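Local coordinates for protein beta-glycosidase (Bacteroides caccae, PDB 6T2R) that probably acts as an endo-acting O-glycanase of glycoside hydrolase family 16, an endo-beta-galactosidase that helps gut bacteria to begin breaking down mucin, at residues Leu75-Ile80 / Val251-Asp256; Ala122-Trp127 / Ile232-Gly237. All coordinates share one frame; numbering follows the deposited sequence.

Along the chain, interaction 1 contributes the first and last segments, 75-80 and 251-256, and the two segments of interaction 2, 122-127 and 232-237, fall between them. Their centres are about 10 Å apart in the antiparallel beta-sandwich (jelly roll) of family 16. Strand 74-81 pairs with strand 251-263 in interaction 1; strand 125-130 pairs with strand 228-233 in interaction 2. Strand 92-98 pairs with both 74-81 and 228-233 and so joins the two contacts. Side chains of each also pack on the other's backbone: Leu77 CD1 lies 3.5 Å from Ile232 O, and Met234 CG is 3.5 Å from Gly79 N.

Interaction 1. Residues Leu75-Ile80 / Val251-Asp256; sequences LILKGI and VEMEVD
Ile76 sets its ethyl arm, CG1, opposite its own carbonyl carbon (chi1 -45°) and swings CG2 anti to the backbone N, and each branch finds a different glutamate. CG2 comes up against the carboxylate of Glu252, 3.6 Å from its OE1, while Ile76 CD1 lies alongside the aliphatic stem of Glu254, 4.0 Å from that residue's CB. On the other side of the strand pair, Met253 turns CG in between its backbone N and carbonyl carbon (chi1 53°), which brings the CG to 3.8 Å from Leu77 CB; Leu75 and Val255 stand side by side on this apolar side, CB to CB 4.1 Å. Here Met253 also touches Leu116 of strand 108-116 and Met234 of interaction 2, packing inside the family 16 beta-sandwich. The backbones run antiparallel and are tied by six hydrogen bonds, two for each of the pairs Leu75-Val255, Leu77-Met253 and Gly79-Val251. Both bonds of the central pair are nearly linear, 168° at the hydrogen. Lys78 NZ stays 4.8 Å from Glu252 OE1, so no salt bridge spans the pair. Instead the charged ends on the Ile76 side find partners elsewhere, Lys78 with Glu69 and Glu252 with Arg71 on strand 68-71, Glu254 with Arg115 of strand 108-116 and with His117, which would probably offset much of their charge.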
ATOM      1  N   LEU A  75      -2.171   1.892 -14.736  1.00 30.75           N
ATOM      2  CA  LEU A  75      -2.527   3.069 -13.915  1.00 27.98           C
ATOM      3  C   LEU A  75      -1.259   3.904 -13.653  1.00 26.64           C
ATOM      4  O   LEU A  75      -0.248   3.323 -13.371  1.00 29.02           O
ATOM      5  CB  LEU A  75      -3.164   2.608 -12.598  1.00 32.66           C
ATOM      6  CG  LEU A  75      -3.255   3.707 -11.526  1.00 30.31           C
ATOM      7  CD1 LEU A  75      -4.325   4.717 -11.931  1.00 28.30           C
ATOM      8  CD2 LEU A  75      -3.536   3.096 -10.142  1.00 33.50           C
ATOM      9  N   ILE A  76      -1.332   5.232 -13.741  1.00 24.04           N
ATOM     10  CA  ILE A  76      -0.179   6.160 -13.530  1.00 27.86           C
ATOM     11  C   ILE A  76      -0.584   7.137 -12.454  1.00 25.69           C
ATOM     12  O   ILE A  76      -1.616   7.789 -12.614  1.00 32.81           O
ATOM     13  CB  ILE A  76       0.178   6.936 -14.808  1.00 29.67           C
ATOM     14  CG1 ILE A  76       0.207   6.010 -16.018  1.00 29.23           C
ATOM     15  CG2 ILE A  76       1.487   7.684 -14.626  1.00 30.64           C
ATOM     16  CD1 ILE A  76       1.281   4.982 -15.928  1.00 31.14           C
ATOM     17  N   LEU A  77       0.182   7.213 -11.391  1.00 26.67           N
ATOM     18  CA  LEU A  77      -0.068   8.190 -10.309  1.00 25.69           C
ATOM     19  C   LEU A  77       1.169   9.050 -10.235  1.00 26.74           C
ATOM     20  O   LEU A  77       2.248   8.433 -10.320  1.00 25.90           O
ATOM     21  CB  LEU A  77      -0.286   7.421  -9.005  1.00 27.46           C
ATOM     22  CG  LEU A  77      -1.550   6.567  -8.970  1.00 28.47           C
ATOM     23  CD1 LEU A  77      -1.553   5.669  -7.736  1.00 28.69           C
ATOM     24  CD2 LEU A  77      -2.791   7.448  -8.992  1.00 26.29           C
ATOM     25  N   LYS A  78       1.022  10.386 -10.187  1.00 28.64           N
ATOM     26  CA  LYS A  78       2.179  11.308 -10.414  1.00 29.89           C
ATOM     27  C   LYS A  78       2.326  12.236  -9.219  1.00 27.02           C
ATOM     28  O   LYS A  78       1.319  12.486  -8.536  1.00 27.92           O
ATOM     29  CB  LYS A  78       2.022  12.129 -11.695  1.00 28.31           C
ATOM     30  CG  LYS A  78       1.602  11.316 -12.906  1.00 32.60           C
ATOM     31  CD  LYS A  78       1.086  12.143 -14.084  1.00 32.09           C
ATOM     32  CE  LYS A  78       0.528  11.247 -15.165  1.00 32.92           C
ATOM     33  NZ  LYS A  78       0.087  12.032 -16.344  1.00 33.97           N
ATOM     34  N   GLY A  79       3.559  12.638  -8.974  1.00 29.21           N
ATOM     35  CA  GLY A  79       3.919  13.744  -8.078  1.00 31.44           C
ATOM     36  C   GLY A  79       4.431  14.920  -8.915  1.00 33.39           C
ATOM     37  O   GLY A  79       5.308  14.695  -9.739  1.00 31.56           O
ATOM     38  N   ILE A  80       3.870  16.114  -8.735  1.00 33.81           N
ATOM     39  CA  ILE A  80       4.181  17.316  -9.556  1.00 34.58           C
ATOM     40  C   ILE A  80       4.337  18.543  -8.649  1.00 34.87           C
ATOM     41  O   ILE A  80       3.799  18.579  -7.524  1.00 35.65           O
ATOM     42  CB  ILE A  80       3.072  17.537 -10.598  1.00 36.92           C
ATOM     43  CG1 ILE A  80       1.757  17.933  -9.924  1.00 37.60           C
ATOM     44  CG2 ILE A  80       2.924  16.314 -11.491  1.00 36.13           C
ATOM     45  CD1 ILE A  80       0.586  18.021 -10.853  1.00 38.59           C
ATOM     46  N   VAL A 251       7.206  13.090 -11.366  1.00 34.20           N
ATOM     47  CA  VAL A 251       7.594  11.675 -11.132  1.00 29.84           C
ATOM     48  C   VAL A 251       6.326  10.828 -11.163  1.00 29.40           C
ATOM     49  O   VAL A 251       5.237  11.343 -10.780  1.00 28.76           O
ATOM     50  CB  VAL A 251       8.391  11.547  -9.832  1.00 31.33           C
ATOM     51  CG1 VAL A 251       7.506  11.727  -8.605  1.00 33.92           C
ATOM     52  CG2 VAL A 251       9.146  10.232  -9.797  1.00 32.34           C
ATOM     53  N   GLU A 252       6.456   9.601 -11.664  1.00 29.45           N
ATOM     54  CA  GLU A 252       5.327   8.644 -11.740  1.00 30.74           C
ATOM     55  C   GLU A 252       5.657   7.331 -11.029  1.00 28.11           C
ATOM     56  O   GLU A 252       6.839   7.019 -10.828  1.00 26.82           O
ATOM     57  CB  GLU A 252       4.988   8.197 -13.159  1.00 31.02           C
ATOM     58  CG  GLU A 252       5.336   9.176 -14.221  1.00 36.29           C
ATOM     59  CD  GLU A 252       4.841   8.685 -15.560  1.00 34.75           C
ATOM     60  OE1 GLU A 252       4.176   9.463 -16.235  1.00 44.10           O
ATOM     61  OE2 GLU A 252       5.032   7.505 -15.857  1.00 30.91           O
ATOM     62  N   MET A 253       4.602   6.632 -10.634  1.00 27.26           N
ATOM     63  CA  MET A 253       4.617   5.179 -10.351  1.00 31.18           C
ATOM     64  C   MET A 253       3.595   4.610 -11.316  1.00 28.60           C
ATOM     65  O   MET A 253       2.593   5.299 -11.575  1.00 27.71           O
ATOM     66  CB  MET A 253       4.235   4.822  -8.917  1.00 30.35           C
ATOM     67  CG  MET A 253       2.913   5.407  -8.460  1.00 35.73           C
ATOM     68  SD  MET A 253       2.485   5.014  -6.724  1.00 41.29           S
ATOM     69  CE  MET A 253       3.157   3.344  -6.626  1.00 30.91           C
ATOM     70  N   GLU A 254       3.910   3.463 -11.892  1.00 29.68           N
ATOM     71  CA  GLU A 254       3.040   2.758 -12.868  1.00 30.84           C
ATOM     72  C   GLU A 254       2.575   1.472 -12.215  1.00 28.62           C
ATOM     73  O   GLU A 254       3.426   0.711 -11.705  1.00 25.00           O
ATOM     74  CB  GLU A 254       3.813   2.424 -14.144  1.00 32.15           C
ATOM     75  CG  GLU A 254       4.783   3.513 -14.536  1.00 31.69           C
ATOM     76  CD  GLU A 254       5.681   3.140 -15.690  1.00 30.13           C
ATOM     77  OE1 GLU A 254       5.133   2.855 -16.770  1.00 34.00           O
ATOM     78  OE2 GLU A 254       6.929   3.163 -15.493  1.00 32.11           O
ATOM     79  N   VAL A 255       1.279   1.236 -12.268  1.00 28.59           N
ATOM     80  CA  VAL A 255       0.681   0.023 -11.670  1.00 29.86           C
ATOM     81  C   VAL A 255       0.033  -0.805 -12.777  1.00 32.15           C
ATOM     82  O   VAL A 255      -0.965  -0.359 -13.389  1.00 31.10           O
ATOM     83  CB  VAL A 255      -0.302   0.406 -10.565  1.00 29.74           C
ATOM     84  CG1 VAL A 255      -0.739  -0.808  -9.773  1.00 27.97           C
ATOM     85  CG2 VAL A 255       0.299   1.473  -9.656  1.00 29.10           C
ATOM     86  N   ASP A 256       0.589  -1.995 -12.963  1.00 32.02           N
ATOM     87  CA  ASP A 256       0.116  -3.020 -13.918  1.00 31.71           C
ATOM     88  C   ASP A 256      -1.162  -3.665 -13.386  1.00 28.55           C
ATOM     89  O   ASP A 256      -2.137  -3.771 -14.180  1.00 27.65           O
ATOM     90  CB  ASP A 256       1.238  -4.027 -14.152  1.00 33.43           C
ATOM     91  CG  ASP A 256       1.024  -4.960 -15.324  1.00 33.60           C
ATOM     92  OD1 ASP A 256       0.073  -4.734 -16.100  1.00 35.64           O
ATOM     93  OD2 ASP A 256       1.807  -5.912 -15.421  1.00 33.55           O
TER

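Interaction 2. Residues Ala122-Trp127 / Ile232-Gly237; sequences AWPAIW and IDMQLG
Gln235 lies over one face of the Trp123 indole, its CB 3.6 Å from the centroid of the five-membered ring in a CH-pi contact. With its chain extended beyond CG, the glutamine sets OE1 over the same face but toward the rim, 3.4 Å from CE3 of Trp123, the amide steeply inclined to the ring. The backbones join here too, Trp123 N giving to Gln235 O at 3.0 Å from above the carbonyl plane, whereas the indole NE1 makes a weak bond to Gly237 O.

Farther along, Trp127 NE1 points in its ring plane at Asp233 OD1, 2.9 Å away with an angle of 160° at the hydrogen. Asp233 lies between this NE1 and the Gln235 amide, whose NE2 approaches the other carboxylate oxygen at a separation that looks doubtfully short. Ala125 and Asp233 close a regular antiparallel pair through two backbone bonds.

Among its neighbours, Trp127 meets Trp57 edge-to-face and touches Glu143 and Asp145, which belong to the E-x-D-x-x-E signature of family 16, consistent with a place beside the catalytic cleft; on strand 251-263, Pro124 and Met234 pack against Met253, and Ile232 against Val255 and Val258.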
ATOM      1  N   ALA A 122      10.585  11.666  -3.143  1.00 32.47           N
ATOM      2  CA  ALA A 122       9.475  10.741  -3.470  1.00 32.87           C
ATOM      3  C   ALA A 122       9.519   9.498  -2.546  1.00 32.99           C
ATOM      4  O   ALA A 122      10.629   8.979  -2.227  1.00 34.82           O
ATOM      5  CB  ALA A 122       9.518  10.395  -4.937  1.00 30.49           C
ATOM      6  N   TRP A 123       8.334   9.054  -2.114  1.00 30.68           N
ATOM      7  CA  TRP A 123       8.122   7.822  -1.312  1.00 29.11           C
ATOM      8  C   TRP A 123       6.736   7.280  -1.619  1.00 27.55           C
ATOM      9  O   TRP A 123       5.838   7.272  -0.773  1.00 29.00           O
ATOM     10  CB  TRP A 123       8.358   8.078   0.179  1.00 27.86           C
ATOM     11  CG  TRP A 123       7.571   9.178   0.813  1.00 29.48           C
ATOM     12  CD1 TRP A 123       7.409  10.455   0.360  1.00 32.51           C
ATOM     13  CD2 TRP A 123       6.918   9.124   2.093  1.00 27.76           C
ATOM     14  NE1 TRP A 123       6.675  11.183   1.257  1.00 33.60           N
ATOM     15  CE2 TRP A 123       6.353  10.390   2.331  1.00 29.54           C
ATOM     16  CE3 TRP A 123       6.718   8.120   3.038  1.00 29.67           C
ATOM     17  CZ2 TRP A 123       5.599  10.681   3.466  1.00 27.00           C
ATOM     18  CZ3 TRP A 123       5.974   8.409   4.170  1.00 28.38           C
ATOM     19  CH2 TRP A 123       5.428   9.675   4.375  1.00 27.26           C
ATOM     20  N   PRO A 124       6.542   6.778  -2.859  1.00 25.88           N
ATOM     21  CA  PRO A 124       5.316   6.060  -3.216  1.00 25.86           C
ATOM     22  C   PRO A 124       5.106   4.840  -2.304  1.00 23.72           C
ATOM     23  O   PRO A 124       6.077   4.235  -1.937  1.00 20.45           O
ATOM     24  CB  PRO A 124       5.579   5.584  -4.643  1.00 25.86           C
ATOM     25  CG  PRO A 124       7.102   5.498  -4.679  1.00 24.93           C
ATOM     26  CD  PRO A 124       7.543   6.732  -3.936  1.00 24.12           C
ATOM     27  N   ALA A 125       3.860   4.565  -1.937  1.00 20.59           N
ATOM     28  CA  ALA A 125       3.500   3.509  -0.976  1.00 22.25           C
ATOM     29  C   ALA A 125       2.363   2.650  -1.514  1.00 23.00           C
ATOM     30  O   ALA A 125       1.519   3.141  -2.300  1.00 22.49           O
ATOM     31  CB  ALA A 125       3.134   4.111   0.368  1.00 23.07           C
ATOM     32  N   ILE A 126       2.335   1.394  -1.077  1.00 25.07           N
ATOM     33  CA  ILE A 126       1.206   0.436  -1.256  1.00 22.12           C
ATOM     34  C   ILE A 126       0.916  -0.112   0.136  1.00 23.40           C
ATOM     35  O   ILE A 126       1.834  -0.651   0.769  1.00 22.45           O
ATOM     36  CB  ILE A 126       1.595  -0.679  -2.246  1.00 22.86           C
ATOM     37  CG1 ILE A 126       1.991  -0.103  -3.608  1.00 21.08           C
ATOM     38  CG2 ILE A 126       0.486  -1.712  -2.346  1.00 23.84           C
ATOM     39  CD1 ILE A 126       2.678  -1.061  -4.567  1.00 21.76           C
ATOM     40  N   TRP A 127      -0.308   0.007   0.618  1.00 23.76           N
ATOM     41  CA  TRP A 127      -0.534  -0.259   2.044  1.00 22.23           C
ATOM     42  C   TRP A 127      -2.005  -0.435   2.332  1.00 22.13           C
ATOM     43  O   TRP A 127      -2.840  -0.084   1.458  1.00 23.97           O
ATOM     44  CB  TRP A 127       0.119   0.854   2.859  1.00 23.26           C
ATOM     45  CG  TRP A 127      -0.340   2.258   2.618  1.00 25.27           C
ATOM     46  CD1 TRP A 127      -0.275   3.002   1.468  1.00 25.48           C
ATOM     47  CD2 TRP A 127      -0.781   3.170   3.647  1.00 24.74           C
ATOM     48  NE1 TRP A 127      -0.697   4.289   1.707  1.00 23.51           N
ATOM     49  CE2 TRP A 127      -1.018   4.414   3.026  1.00 22.66           C
ATOM     50  CE3 TRP A 127      -1.019   3.032   5.026  1.00 25.30           C
ATOM     51  CZ2 TRP A 127      -1.471   5.512   3.737  1.00 23.76           C
ATOM     52  CZ3 TRP A 127      -1.475   4.122   5.737  1.00 24.31           C
ATOM     53  CH2 TRP A 127      -1.688   5.341   5.089  1.00 27.41           C
ATOM     54  N   ILE A 232      -2.931   2.916  -2.677  1.00 22.90           N
ATOM     55  CA  ILE A 232      -1.794   2.992  -3.635  1.00 24.12           C
ATOM     56  C   ILE A 232      -1.621   4.466  -3.975  1.00 24.49           C
ATOM     57  O   ILE A 232      -2.610   5.059  -4.465  1.00 26.60           O
ATOM     58  CB  ILE A 232      -2.034   2.162  -4.908  1.00 24.41           C
ATOM     59  CG1 ILE A 232      -2.359   0.706  -4.575  1.00 24.34           C
ATOM     60  CG2 ILE A 232      -0.803   2.293  -5.797  1.00 27.20           C
ATOM     61  CD1 ILE A 232      -2.804  -0.146  -5.735  1.00 25.63           C
ATOM     62  N   ASP A 233      -0.484   5.075  -3.645  1.00 21.80           N
ATOM     63  CA  ASP A 233      -0.440   6.547  -3.776  1.00 26.11           C
ATOM     64  C   ASP A 233       0.998   7.020  -3.816  1.00 25.93           C
ATOM     65  O   ASP A 233       1.834   6.488  -3.067  1.00 27.84           O
ATOM     66  CB  ASP A 233      -1.232   7.230  -2.646  1.00 29.60           C
ATOM     67  CG  ASP A 233      -0.605   7.043  -1.270  1.00 27.61           C
ATOM     68  OD1 ASP A 233      -0.713   5.927  -0.714  1.00 26.65           O
ATOM     69  OD2 ASP A 233       0.045   7.996  -0.807  1.00 30.13           O
ATOM     70  N   MET A 234       1.238   7.968  -4.715  1.00 27.33           N
ATOM     71  CA  MET A 234       2.466   8.767  -4.779  1.00 26.47           C
ATOM     72  C   MET A 234       2.449   9.699  -3.569  1.00 26.72           C
ATOM     73  O   MET A 234       1.348  10.117  -3.102  1.00 25.56           O
ATOM     74  CB  MET A 234       2.538   9.561  -6.088  1.00 30.41           C
ATOM     75  CG  MET A 234       3.801  10.399  -6.251  1.00 27.21           C
ATOM     76  SD  MET A 234       5.324   9.495  -5.994  1.00 30.46           S
ATOM     77  CE  MET A 234       5.351   8.409  -7.420  1.00 31.63           C
ATOM     78  N   GLN A 235       3.647   9.973  -3.078  1.00 23.54           N
ATOM     79  CA  GLN A 235       3.898  10.758  -1.863  1.00 25.46           C
ATOM     80  C   GLN A 235       5.171  11.556  -2.153  1.00 25.47           C
ATOM     81  O   GLN A 235       6.110  11.004  -2.813  1.00 25.21           O
ATOM     82  CB  GLN A 235       4.015   9.817  -0.651  1.00 23.18           C
ATOM     83  CG  GLN A 235       2.716   9.107  -0.326  1.00 24.96           C
ATOM     84  CD  GLN A 235       2.768   8.094   0.797  1.00 25.52           C
ATOM     85  OE1 GLN A 235       3.815   7.756   1.351  1.00 26.99           O
ATOM     86  NE2 GLN A 235       1.616   7.558   1.088  1.00 20.30           N
ATOM     87  N   LEU A 236       5.200  12.803  -1.685  1.00 28.89           N
ATOM     88  CA  LEU A 236       6.369  13.711  -1.854  1.00 33.05           C
ATOM     89  C   LEU A 236       6.654  14.459  -0.544  1.00 31.47           C
ATOM     90  O   LEU A 236       5.730  15.144  -0.040  1.00 32.56           O
ATOM     91  CB  LEU A 236       6.073  14.698  -2.994  1.00 35.55           C
ATOM     92  CG  LEU A 236       6.227  14.148  -4.411  1.00 37.49           C
ATOM     93  CD1 LEU A 236       5.746  15.179  -5.440  1.00 37.71           C
ATOM     94  CD2 LEU A 236       7.668  13.736  -4.685  1.00 36.90           C
ATOM     95  N   GLY A 237       7.866  14.288  -0.004  1.00 32.31           N
ATOM     96  CA  GLY A 237       8.357  14.991   1.198  1.00 35.45           C
ATOM     97  C   GLY A 237       7.821  14.441   2.518  1.00 35.35           C
ATOM     98  O   GLY A 237       6.789  13.722   2.549  1.00 31.80           O
TER